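Side-chain contacts in beta-lactamase-related domain-containing protein (Bacteroides dorei DSM 17855, PDB 5TGF), which is of unknown function but belongs to the serine beta-lactamase family, is probably a hydrolase, and binds calcium: residues Asp73-Ser78 with Glu160-Lys165; Ala66-Val71 with Gln153-Met158; Lys165-Leu170 with Pro197-Gly202; Tyr218-Ser223 with Leu229-Val234. One frame throughout, in Å; residues are numbered along the deposited sequence.

Interaction 1: residues Asp73-Ser78 with Glu160-Lys165; sequences DRTDLS and EVAMGK
A chi1 of 63° tucks the OG1 of Thr75 in over its own backbone, where it can face the N-H of Leu77, and sends CG2 across to Met163. That selenomethionine bends at both chi2 and chi3, which carries its SE back to 3.7 Å from Thr75 CG2, the two side chains crossing at about a right angle. The motif on the Thr75 side is an ST turn: OG1 accepts from Leu77 N at 3.2 Å, and the same hydroxyl bonds to Val71 O one helical turn earlier. A threonine suits this place because its hydroxyl secures the turn where helix 60-74 runs out, while its methyl offers an apolar surface to helix 150-163.

Ala162 fills the middle. Its single methyl faces both Thr75 OG1, 3.9 Å from CB, and the CB of Leu77, and so small a residue lets the loop lie close to the last turn of the helix. Leu77 is buried, with its branch resting on Val71, Val72 and Trp86. Val71 is also touched by Ala162 and Met163, so both sides of the contact share it as a floor.

Val72, Thr75 and Leu77 belong to a calcium site of this protein, although no ion is bound to this chain. The ion is probably held through backbone carbonyls, as loop calcium sites often are; Thr75 O and Leu77 O lie 3.8 Å apart.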
loop_
_atom_site.group_PDB
_atom_site.type_symbol
_atom_site.label_atom_id
_atom_site.label_comp_id
_atom_site.label_asym_id
_atom_site.label_seq_id
_atom_site.Cartn_x
_atom_site.Cartn_y
_atom_site.Cartn_z
ATOM N N ASP A 73 10.916 9.174 11.693
ATOM C CA ASP A 73 10.696 10.452 12.358
ATOM C C ASP A 73 11.270 10.495 13.800
ATOM O O ASP A 73 11.620 11.567 14.277
ATOM C CB ASP A 73 9.198 10.796 12.373
ATOM C CG ASP A 73 8.665 11.236 10.998
ATOM O OD1 ASP A 73 9.464 11.424 10.054
ATOM O OD2 ASP A 73 7.430 11.366 10.846
ATOM N N ARG A 74 11.312 9.356 14.477
ATOM C CA ARG A 74 11.630 9.255 15.927
ATOM C C ARG A 74 13.044 8.724 16.266
ATOM O O ARG A 74 13.396 8.644 17.441
ATOM C CB ARG A 74 10.637 8.318 16.614
ATOM C CG ARG A 74 9.272 8.900 16.846
ATOM C CD ARG A 74 8.302 7.793 17.222
ATOM N NE ARG A 74 6.995 8.311 17.601
ATOM C CZ ARG A 74 6.119 8.821 16.756
ATOM N NH1 ARG A 74 6.376 8.877 15.452
ATOM N NH2 ARG A 74 4.961 9.259 17.215
ATOM N N THR A 75 13.792 8.259 15.279
ATOM C CA THR A 75 15.062 7.554 15.524
ATOM C C THR A 75 16.097 8.020 14.508
ATOM O O THR A 75 15.812 8.846 13.659
ATOM C CB THR A 75 14.897 6.031 15.387
ATOM O OG1 THR A 75 14.529 5.719 14.038
ATOM C CG2 THR A 75 13.857 5.472 16.367
ATOM N N ASP A 76 17.312 7.489 14.595
ATOM C CA ASP A 76 18.349 7.721 13.594
ATOM C C ASP A 76 18.137 6.910 12.295
ATOM O O ASP A 76 18.894 7.056 11.347
ATOM C CB ASP A 76 19.717 7.372 14.204
ATOM C CG ASP A 76 20.895 7.736 13.298
ATOM O OD1 ASP A 76 21.037 8.908 12.899
ATOM O OD2 ASP A 76 21.702 6.842 13.001
ATOM N N LEU A 77 17.105 6.075 12.241
ATOM C CA LEU A 77 16.750 5.376 10.982
ATOM C C LEU A 77 16.418 6.388 9.906
ATOM O O LEU A 77 15.717 7.376 10.167
ATOM C CB LEU A 77 15.551 4.446 11.208
ATOM C CG LEU A 77 15.199 3.580 9.995
ATOM C CD1 LEU A 77 16.310 2.565 9.687
ATOM C CD2 LEU A 77 13.888 2.867 10.275
ATOM N N SER A 78 16.974 6.188 8.716
ATOM C CA SER A 78 16.795 7.122 7.616
ATOM C C SER A 78 16.545 6.372 6.302
ATOM O O SER A 78 17.002 5.259 6.126
ATOM C CB SER A 78 18.019 8.029 7.491
ATOM O OG SER A 78 18.241 8.441 6.144
ATOM N N GLU A 160 11.968 -2.360 13.403
ATOM C CA GLU A 160 11.879 -3.091 14.657
ATOM C C GLU A 160 13.154 -2.888 15.501
ATOM O O GLU A 160 13.074 -2.670 16.709
ATOM C CB GLU A 160 11.674 -4.591 14.453
ATOM C CG GLU A 160 10.305 -4.999 13.974
ATOM C CD GLU A 160 10.085 -6.512 13.967
ATOM O OE1 GLU A 160 11.062 -7.298 14.048
ATOM O OE2 GLU A 160 8.909 -6.944 13.894
ATOM N N VAL A 161 14.303 -3.027 14.863
ATOM C CA VAL A 161 15.580 -2.845 15.532
ATOM C C VAL A 161 15.771 -1.401 16.010
ATOM O O VAL A 161 16.217 -1.170 17.120
ATOM C CB VAL A 161 16.731 -3.347 14.640
ATOM C CG1 VAL A 161 18.105 -2.975 15.207
ATOM C CG2 VAL A 161 16.608 -4.846 14.499
ATOM N N ALA A 162 15.335 -0.438 15.219
ATOM C CA ALA A 162 15.512 0.964 15.587
ATOM C C ALA A 162 14.672 1.350 16.799
ATOM O O ALA A 162 15.099 2.197 17.616
ATOM C CB ALA A 162 15.199 1.852 14.395
HETATM N N MSE A 163 13.516 0.703 16.965
HETATM C CA MSE A 163 12.632 0.973 18.085
HETATM C C MSE A 163 12.749 0.013 19.250
HETATM O O MSE A 163 12.131 0.233 20.291
HETATM C CB MSE A 163 11.169 0.905 17.625
HETATM C CG MSE A 163 10.836 1.940 16.568
HETATM SE SE MSE A 163 10.805 3.720 17.417
HETATM C CE MSE A 163 9.179 3.547 18.493
ATOM N N GLY A 164 13.412 -1.116 19.051
ATOM C CA GLY A 164 13.401 -2.188 20.051
ATOM C C GLY A 164 12.039 -2.799 20.308
ATOM O O GLY A 164 11.747 -3.223 21.429
ATOM N N LYS A 165 11.226 -2.931 19.254
ATOM C CA LYS A 165 9.827 -3.332 19.414
ATOM C C LYS A 165 9.342 -3.977 18.092
ATOM O O LYS A 165 9.742 -3.551 17.025
ATOM C CB LYS A 165 8.973 -2.095 19.712
ATOM C CG LYS A 165 7.672 -2.360 20.412
ATOM C CD LYS A 165 7.027 -1.041 20.885
ATOM C CE LYS A 165 5.565 -1.300 21.241
ATOM N NZ LYS A 165 4.840 -0.119 21.803
#

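Interaction 2: residues Ala66-Val71 with Gln153-Met158; sequences AVIGAV and QIAGRM
The flat group that matters between Ile68 and the facing helix is a peptide, the one joining Ala155 to Gly156. CD1 of Ile68 lies over one of its faces, 3.9 Å from Ala155 C and 4.0 Å from Gly156 N. Beside this plane the methyl of Ala155 meets the same carbon, with CB 3.8 Å from Ile68 CD1. No hydrogen bond crosses the contact, so it rests on apolar packing.

Ile68 reaches this far because CG1 lies beside its backbone N (chi1 -60°) and the chain then runs on extended to CD1 (chi2 170°). The other branch, CG2, is anti to the N. This chi1 is the usual helical choice for isoleucine, which suits the place because its long CG1-CD1 arm spans the gap to the facing helix.

The contact brings helix 60-74 against helix 150-163 in the interior of the helical part of a serine beta-lactamase-like fold. At the nearest point of the backbones, Ile68 CA and Gly156 CA are 6.8 Å apart. The bare backbone of Gly156 lets CD1 rest directly on the peptide, and Ala155 adds just a methyl. Ala155 also touches Leu100 and Leu103 of helix 100-103, while Ile68 packs on Trp79 and Leu104. Nearby, the buried amide of Gln153 is held by two weak hydrogen bonds, OE1 accepting from Leu199 N and NE2 donating to Asp120 OD2.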
loop_
_atom_site.group_PDB
_atom_site.type_symbol
_atom_site.label_atom_id
_atom_site.label_comp_id
_atom_site.label_asym_id
_atom_site.label_seq_id
_atom_site.Cartn_x
_atom_site.Cartn_y
_atom_site.Cartn_z
ATOM N N ALA A 66 3.952 3.870 6.144
ATOM C CA ALA A 66 3.667 4.901 7.173
ATOM C C ALA A 66 4.183 4.518 8.582
ATOM O O ALA A 66 4.680 5.389 9.306
ATOM C CB ALA A 66 2.194 5.216 7.220
ATOM N N VAL A 67 4.119 3.236 8.955
ATOM C CA VAL A 67 4.658 2.806 10.244
ATOM C C VAL A 67 6.186 3.043 10.257
ATOM O O VAL A 67 6.740 3.614 11.202
ATOM C CB VAL A 67 4.345 1.328 10.527
ATOM C CG1 VAL A 67 5.016 0.857 11.810
ATOM C CG2 VAL A 67 2.848 1.093 10.619
ATOM N N ILE A 68 6.853 2.642 9.177
ATOM C CA ILE A 68 8.283 2.843 9.040
ATOM C C ILE A 68 8.640 4.348 9.002
ATOM O O ILE A 68 9.600 4.770 9.652
ATOM C CB ILE A 68 8.855 2.097 7.812
ATOM C CG1 ILE A 68 8.602 0.593 7.941
ATOM C CG2 ILE A 68 10.337 2.443 7.584
ATOM C CD1 ILE A 68 8.918 -0.181 6.680
ATOM N N GLY A 69 7.847 5.143 8.297
ATOM C CA GLY A 69 8.020 6.588 8.338
ATOM C C GLY A 69 7.916 7.177 9.763
ATOM O O GLY A 69 8.634 8.128 10.108
ATOM N N ALA A 70 7.034 6.656 10.583
ATOM C CA ALA A 70 6.916 7.146 11.971
ATOM C C ALA A 70 8.165 6.785 12.820
ATOM O O ALA A 70 8.587 7.542 13.711
ATOM C CB ALA A 70 5.644 6.637 12.610
ATOM N N VAL A 71 8.794 5.673 12.485
ATOM C CA VAL A 71 10.046 5.284 13.107
ATOM C C VAL A 71 11.185 6.165 12.618
ATOM O O VAL A 71 12.013 6.635 13.417
ATOM C CB VAL A 71 10.340 3.776 12.853
ATOM C CG1 VAL A 71 11.713 3.386 13.357
ATOM C CG2 VAL A 71 9.258 2.930 13.498
ATOM N N GLN A 153 9.761 -7.042 4.122
ATOM C CA GLN A 153 10.040 -7.735 5.393
ATOM C C GLN A 153 11.315 -7.227 6.016
ATOM O O GLN A 153 11.373 -6.993 7.215
ATOM C CB GLN A 153 10.137 -9.250 5.230
ATOM C CG GLN A 153 8.932 -9.908 4.626
ATOM C CD GLN A 153 7.757 -9.940 5.563
ATOM O OE1 GLN A 153 6.981 -8.979 5.642
ATOM N NE2 GLN A 153 7.604 -11.048 6.271
ATOM N N ILE A 154 12.329 -7.032 5.190
ATOM C CA ILE A 154 13.611 -6.496 5.653
ATOM C C ILE A 154 13.429 -5.064 6.153
ATOM O O ILE A 154 13.909 -4.729 7.243
ATOM C CB ILE A 154 14.662 -6.528 4.546
ATOM C CG1 ILE A 154 14.887 -7.969 4.049
ATOM C CG2 ILE A 154 15.973 -5.919 5.013
ATOM C CD1 ILE A 154 15.956 -8.030 2.982
ATOM N N ALA A 155 12.719 -4.238 5.385
ATOM C CA ALA A 155 12.409 -2.862 5.789
ATOM C C ALA A 155 11.728 -2.822 7.144
ATOM O O ALA A 155 12.115 -2.032 8.023
ATOM C CB ALA A 155 11.543 -2.149 4.739
ATOM N N GLY A 156 10.716 -3.664 7.322
ATOM C CA GLY A 156 10.040 -3.758 8.588
ATOM C C GLY A 156 10.963 -4.145 9.749
ATOM O O GLY A 156 10.820 -3.623 10.852
ATOM N N ARG A 157 11.871 -5.097 9.512
ATOM C CA ARG A 157 12.808 -5.537 10.542
ATOM C C ARG A 157 13.779 -4.407 10.925
ATOM O O ARG A 157 14.161 -4.296 12.098
ATOM C CB ARG A 157 13.583 -6.751 10.075
ATOM C CG ARG A 157 14.563 -7.339 11.093
ATOM C CD ARG A 157 13.896 -7.837 12.331
ATOM N NE ARG A 157 14.911 -8.211 13.337
ATOM C CZ ARG A 157 14.805 -8.007 14.642
ATOM N NH1 ARG A 157 13.712 -7.484 15.177
ATOM N NH2 ARG A 157 15.811 -8.354 15.436
HETATM N N MSE A 158 14.145 -3.550 9.978
HETATM C CA MSE A 158 15.050 -2.457 10.295
HETATM C C MSE A 158 14.347 -1.491 11.255
HETATM O O MSE A 158 14.972 -1.016 12.220
HETATM C CB MSE A 158 15.556 -1.709 9.076
HETATM C CG MSE A 158 16.449 -2.530 8.143
HETATM SE SE MSE A 158 16.641 -1.674 6.394
HETATM C CE MSE A 158 17.852 -0.164 6.776
#

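Interaction 3: residues Lys165-Leu170 with Pro197-Gly202; sequences KEFEPL and PMLGGG
Leu199 sets CG and both methyls over one face of the Phe167 ring, and this is the tight half of the contact. Its CD1 is 3.8 Å from the ring centroid and 13° off the normal, a CH-pi contact near the centre, while CG comes within 3.7 Å of Phe167 CZ. Leucine suits the spot because its branch point and both methyls can spread over a six-membered ring. Phe167 reaches it with CG anti to the backbone N (chi1 -172°).

Met198 makes the looser half. Its SE, selenium in place of sulfur, is 5.3 Å from the centroid of the Phe167 ring and approaches obliquely, 62° off the normal, in a Met-aromatic contact; the nearest ring atom, CD2, is 4.2 Å from SE. Toward the open side, Glu168 of helix 167-179 is partly exposed and accepts from Phe186 N and Gln172 NE2.

The ring of Phe186 meets Phe167 edge-to-face. Phe167 also packs on Ala64, Val67 and Ile68 of helix 60-74, and Leu125 of helix 125-133 touches Phe167, Met198 and Leu199, placing the short helix 198-201 among helices 60-74, 125-133 and 167-179.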
loop_
_atom_site.group_PDB
_atom_site.type_symbol
_atom_site.label_atom_id
_atom_site.label_comp_id
_atom_site.label_asym_id
_atom_site.label_seq_id
_atom_site.Cartn_x
_atom_site.Cartn_y
_atom_site.Cartn_z
ATOM N N LYS A 165 11.226 -2.931 19.254
ATOM C CA LYS A 165 9.827 -3.332 19.414
ATOM C C LYS A 165 9.342 -3.977 18.092
ATOM O O LYS A 165 9.742 -3.551 17.025
ATOM C CB LYS A 165 8.973 -2.095 19.712
ATOM C CG LYS A 165 7.672 -2.360 20.412
ATOM C CD LYS A 165 7.027 -1.041 20.885
ATOM C CE LYS A 165 5.565 -1.300 21.241
ATOM N NZ LYS A 165 4.840 -0.119 21.803
ATOM N N GLU A 166 8.464 -4.958 18.185
ATOM C CA GLU A 166 8.033 -5.680 16.983
ATOM C C GLU A 166 7.032 -4.845 16.159
ATOM O O GLU A 166 6.421 -3.890 16.661
ATOM C CB GLU A 166 7.470 -7.050 17.349
ATOM C CG GLU A 166 8.553 -8.071 17.707
ATOM C CD GLU A 166 8.074 -9.497 17.557
ATOM O OE1 GLU A 166 7.294 -9.938 18.407
ATOM O OE2 GLU A 166 8.393 -10.154 16.541
ATOM N N PHE A 167 6.908 -5.205 14.888
ATOM C CA PHE A 167 6.229 -4.380 13.893
ATOM C C PHE A 167 4.728 -4.233 14.147
ATOM O O PHE A 167 4.155 -3.139 13.959
ATOM C CB PHE A 167 6.495 -4.919 12.473
ATOM C CG PHE A 167 5.977 -4.002 11.383
ATOM C CD1 PHE A 167 6.730 -2.953 10.938
ATOM C CD2 PHE A 167 4.691 -4.144 10.908
ATOM C CE1 PHE A 167 6.233 -2.064 9.984
ATOM C CE2 PHE A 167 4.197 -3.289 9.929
ATOM C CZ PHE A 167 4.965 -2.247 9.489
ATOM N N GLU A 168 4.058 -5.310 14.521
ATOM C CA GLU A 168 2.630 -5.191 14.792
ATOM C C GLU A 168 2.366 -4.239 16.011
ATOM O O GLU A 168 1.509 -3.343 15.933
ATOM C CB GLU A 168 1.988 -6.554 14.937
ATOM C CG GLU A 168 0.526 -6.551 15.385
ATOM C CD GLU A 168 -0.416 -5.746 14.489
ATOM O OE1 GLU A 168 -0.126 -5.541 13.299
ATOM O OE2 GLU A 168 -1.466 -5.308 14.976
ATOM N N PRO A 169 3.110 -4.422 17.121
ATOM C CA PRO A 169 2.914 -3.467 18.214
ATOM C C PRO A 169 3.268 -2.040 17.829
ATOM O O PRO A 169 2.561 -1.104 18.252
ATOM C CB PRO A 169 3.869 -3.971 19.306
ATOM C CG PRO A 169 4.070 -5.384 19.031
ATOM C CD PRO A 169 3.769 -5.652 17.582
ATOM N N LEU A 170 4.275 -1.869 16.983
ATOM C CA LEU A 170 4.595 -0.548 16.454
ATOM C C LEU A 170 3.457 0.070 15.657
ATOM O O LEU A 170 3.156 1.255 15.787
ATOM C CB LEU A 170 5.861 -0.578 15.605
ATOM C CG LEU A 170 7.174 -0.715 16.372
ATOM C CD1 LEU A 170 8.267 -0.938 15.356
ATOM C CD2 LEU A 170 7.437 0.558 17.214
ATOM N N PRO A 197 3.336 -11.698 2.443
ATOM C CA PRO A 197 3.905 -11.712 3.795
ATOM C C PRO A 197 3.367 -10.564 4.638
ATOM O O PRO A 197 2.557 -9.782 4.149
ATOM C CB PRO A 197 5.411 -11.558 3.568
ATOM C CG PRO A 197 5.571 -11.035 2.211
ATOM C CD PRO A 197 4.292 -11.217 1.436
HETATM N N MSE A 198 3.800 -10.474 5.885
HETATM C CA MSE A 198 3.195 -9.504 6.852
HETATM C C MSE A 198 2.970 -8.126 6.261
HETATM O O MSE A 198 1.841 -7.612 6.261
HETATM C CB MSE A 198 4.075 -9.434 8.119
HETATM C CG MSE A 198 3.374 -8.657 9.236
HETATM SE SE MSE A 198 4.573 -8.341 10.776
HETATM C CE MSE A 198 4.675 -10.215 11.358
ATOM N N LEU A 199 4.041 -7.435 5.888
ATOM C CA LEU A 199 3.915 -6.026 5.520
ATOM C C LEU A 199 3.252 -5.955 4.151
ATOM O O LEU A 199 2.364 -5.109 3.904
ATOM C CB LEU A 199 5.264 -5.306 5.462
ATOM C CG LEU A 199 5.743 -4.681 6.808
ATOM C CD1 LEU A 199 6.097 -5.788 7.788
ATOM C CD2 LEU A 199 6.915 -3.739 6.614
ATOM N N GLY A 200 3.760 -6.758 3.230
ATOM C CA GLY A 200 3.333 -6.599 1.831
ATOM C C GLY A 200 1.863 -6.942 1.610
ATOM O O GLY A 200 1.182 -6.325 0.792
ATOM N N GLY A 201 1.361 -7.911 2.365
ATOM C CA GLY A 201 0.046 -8.437 2.150
ATOM C C GLY A 201 -0.756 -8.850 3.364
ATOM O O GLY A 201 -1.843 -9.354 3.185
ATOM N N GLY A 202 -0.284 -8.553 4.581
ATOM C CA GLY A 202 -0.926 -9.096 5.765
ATOM C C GLY A 202 -2.105 -8.338 6.352
ATOM O O GLY A 202 -2.840 -8.898 7.183
#

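Interaction 4: residues Tyr218-Ser223 with Leu229-Val234; sequences YHNGRS and LKPETV
Gly221 and Leu229 are joined by a backbone hydrogen bond from Leu229 N to Gly221 O, 3.1 Å long with an angle of 167° at the hydrogen. The turn that delivers this carbonyl is a Schellman motif ending helix 207-218: Gly221 N bonds to Met216 O and Asn220 N to Ile217 O. A type I' beta turn from His219 to Arg222 overlaps it and leads into the small hairpin of strands 222-223 and 226-227.

Both central residues of the turn have positive phi. Asparagine tolerates this better than most residues, and at Gly221 (phi 94°) glycine is called for, since a CB would clash with Leu229 O. Instead, Gly221 CA makes a C-H...O contact with that oxygen at 3.5 Å.

Val234, one turn into helix 231-238, brings CG2 to 3.7 Å from Asn220 C and 3.8 Å from Gly221 N, packing against the bare backbone of the turn. The Asn220 amide crosses Pro231 at about a right angle, but two conformers were modelled, so its details are uncertain. Pro231 fits the first turn of a helix, where its lack of an N-H costs nothing. Leu229 turns inward onto Ala66 and Ala70 of helix 60-74. One water donates to both Asn220 O, at 2.8 Å, and Leu229 O, at 2.6 Å.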
loop_
_atom_site.group_PDB
_atom_site.type_symbol
_atom_site.label_atom_id
_atom_site.label_comp_id
_atom_site.label_asym_id
_atom_site.label_seq_id
_atom_site.Cartn_x
_atom_site.Cartn_y
_atom_site.Cartn_z
ATOM N N TYR A 218 -3.811 12.598 3.710
ATOM C CA TYR A 218 -4.345 13.720 2.933
ATOM C C TYR A 218 -3.994 15.066 3.582
ATOM O O TYR A 218 -3.796 16.059 2.884
ATOM C CB TYR A 218 -5.867 13.605 2.774
ATOM C CG TYR A 218 -6.428 14.724 1.903
ATOM C CD1 TYR A 218 -6.356 14.642 0.519
ATOM C CD2 TYR A 218 -7.023 15.860 2.464
ATOM C CE1 TYR A 218 -6.817 15.669 -0.298
ATOM C CE2 TYR A 218 -7.527 16.876 1.653
ATOM C CZ TYR A 218 -7.396 16.764 0.265
ATOM O OH TYR A 218 -7.884 17.716 -0.592
ATOM N N HIS A 219 -3.944 15.102 4.900
ATOM C CA HIS A 219 -3.520 16.286 5.625
ATOM C C HIS A 219 -2.017 16.310 5.949
ATOM O O HIS A 219 -1.580 16.922 6.947
ATOM C CB HIS A 219 -4.379 16.439 6.870
ATOM C CG HIS A 219 -5.808 16.747 6.567
ATOM N ND1 HIS A 219 -6.211 17.957 6.052
ATOM C CD2 HIS A 219 -6.925 15.992 6.663
ATOM C CE1 HIS A 219 -7.516 17.941 5.856
ATOM N NE2 HIS A 219 -7.975 16.762 6.225
ATOM N N ASN A 220 -1.212 15.688 5.077
ATOM C CA ASN A 220 0.241 15.789 5.167
ATOM C C ASN A 220 0.745 15.340 6.542
ATOM O O ASN A 220 1.713 15.890 7.070
ATOM C CB ASN A 220 0.689 17.227 4.856
ATOM C CG ASN A 220 2.033 17.285 4.151
ATOM O OD1 ASN A 220 2.399 16.392 3.388
ATOM N ND2 ASN A 220 2.758 18.364 4.373
ATOM N N GLY A 221 0.074 14.340 7.111
ATOM C CA GLY A 221 0.526 13.707 8.343
ATOM C C GLY A 221 -0.060 14.247 9.627
ATOM O O GLY A 221 0.249 13.718 10.698
ATOM N N ARG A 222 -0.943 15.249 9.549
ATOM C CA ARG A 222 -1.565 15.790 10.764
ATOM C C ARG A 222 -2.875 15.087 11.022
ATOM O O ARG A 222 -3.607 14.761 10.079
ATOM C CB ARG A 222 -1.846 17.293 10.623
ATOM C CG ARG A 222 -0.616 18.179 10.605
ATOM C CD ARG A 222 -0.949 19.622 11.030
ATOM N NE ARG A 222 -1.166 19.754 12.480
ATOM C CZ ARG A 222 -0.216 19.958 13.401
ATOM N NH1 ARG A 222 -0.552 20.043 14.685
ATOM N NH2 ARG A 222 1.060 20.113 13.059
ATOM N N SER A 223 -3.185 14.869 12.295
ATOM C CA SER A 223 -4.540 14.512 12.695
ATOM C C SER A 223 -4.953 15.331 13.916
ATOM O O SER A 223 -4.426 15.124 14.999
ATOM C CB SER A 223 -4.631 13.023 13.031
ATOM O OG SER A 223 -5.952 12.689 13.422
ATOM N N LEU A 229 2.715 11.864 11.228
ATOM C CA LEU A 229 3.931 11.834 10.435
ATOM C C LEU A 229 4.374 13.268 10.173
ATOM O O LEU A 229 3.544 14.158 10.008
ATOM C CB LEU A 229 3.648 11.136 9.084
ATOM C CG LEU A 229 3.392 9.617 9.175
ATOM C CD1 LEU A 229 2.874 9.135 7.815
ATOM C CD2 LEU A 229 4.661 8.882 9.619
ATOM N N LYS A 230 5.673 13.472 10.051
ATOM C CA LYS A 230 6.177 14.772 9.624
ATOM C C LYS A 230 5.830 15.071 8.167
ATOM O O LYS A 230 5.798 14.160 7.328
ATOM C CB LYS A 230 7.673 14.819 9.809
ATOM C CG LYS A 230 8.091 14.766 11.250
ATOM C CD LYS A 230 9.481 15.337 11.378
ATOM C CE LYS A 230 10.036 15.093 12.772
ATOM N NZ LYS A 230 11.112 14.076 12.703
ATOM N N PRO A 231 5.541 16.341 7.848
ATOM C CA PRO A 231 5.182 16.690 6.478
ATOM C C PRO A 231 6.202 16.230 5.466
ATOM O O PRO A 231 5.817 15.719 4.395
ATOM C CB PRO A 231 5.118 18.227 6.503
ATOM C CG PRO A 231 4.862 18.578 7.921
ATOM C CD PRO A 231 5.570 17.531 8.731
ATOM N N GLU A 232 7.491 16.341 5.804
ATOM C CA GLU A 232 8.543 15.901 4.884
ATOM C C GLU A 232 8.521 14.398 4.614
ATOM O O GLU A 232 8.910 13.940 3.549
ATOM C CB GLU A 232 9.940 16.303 5.376
ATOM C CG GLU A 232 10.275 15.861 6.783
ATOM C CD GLU A 232 9.967 16.937 7.832
ATOM O OE1 GLU A 232 9.022 17.755 7.630
ATOM O OE2 GLU A 232 10.658 16.915 8.877
ATOM N N THR A 233 8.107 13.638 5.610
ATOM C CA THR A 233 8.037 12.178 5.507
ATOM C C THR A 233 6.928 11.772 4.538
ATOM O O THR A 233 7.166 10.965 3.644
ATOM C CB THR A 233 7.827 11.596 6.887
ATOM O OG1 THR A 233 8.950 11.970 7.705
ATOM C CG2 THR A 233 7.658 10.053 6.830
ATOM N N VAL A 234 5.763 12.395 4.676
ATOM C CA VAL A 234 4.673 12.163 3.726
ATOM C C VAL A 234 5.098 12.529 2.295
ATOM O O VAL A 234 4.797 11.781 1.333
ATOM C CB VAL A 234 3.371 12.888 4.126
ATOM C CG1 VAL A 234 2.273 12.551 3.136
ATOM C CG2 VAL A 234 2.940 12.502 5.539
HETATM O O HOH W 1 2.304 16.463 9.764
#

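From the N terminus, helix 60-74 supplies 66-71 to interaction 2 and its end, 73-78, to interaction 1. Each closes a loop of 81 residues on helix 150-163, and because the partners 153-158 and 160-165 come in the same order, the two loops cross. Val71 joins them, touching Leu77, Ala162 and Met163. Interaction 3 follows in series, sharing Lys165 with interaction 1 and closing 26 residues between helices 167-179 and 198-201; Val67 packs on its Phe167. Interaction 4 closes a local loop of five residues, and Asp73 ties it to helix 60-74 through Lys230 N and Thr233 OG1. Interactions 3 and 4 do not touch.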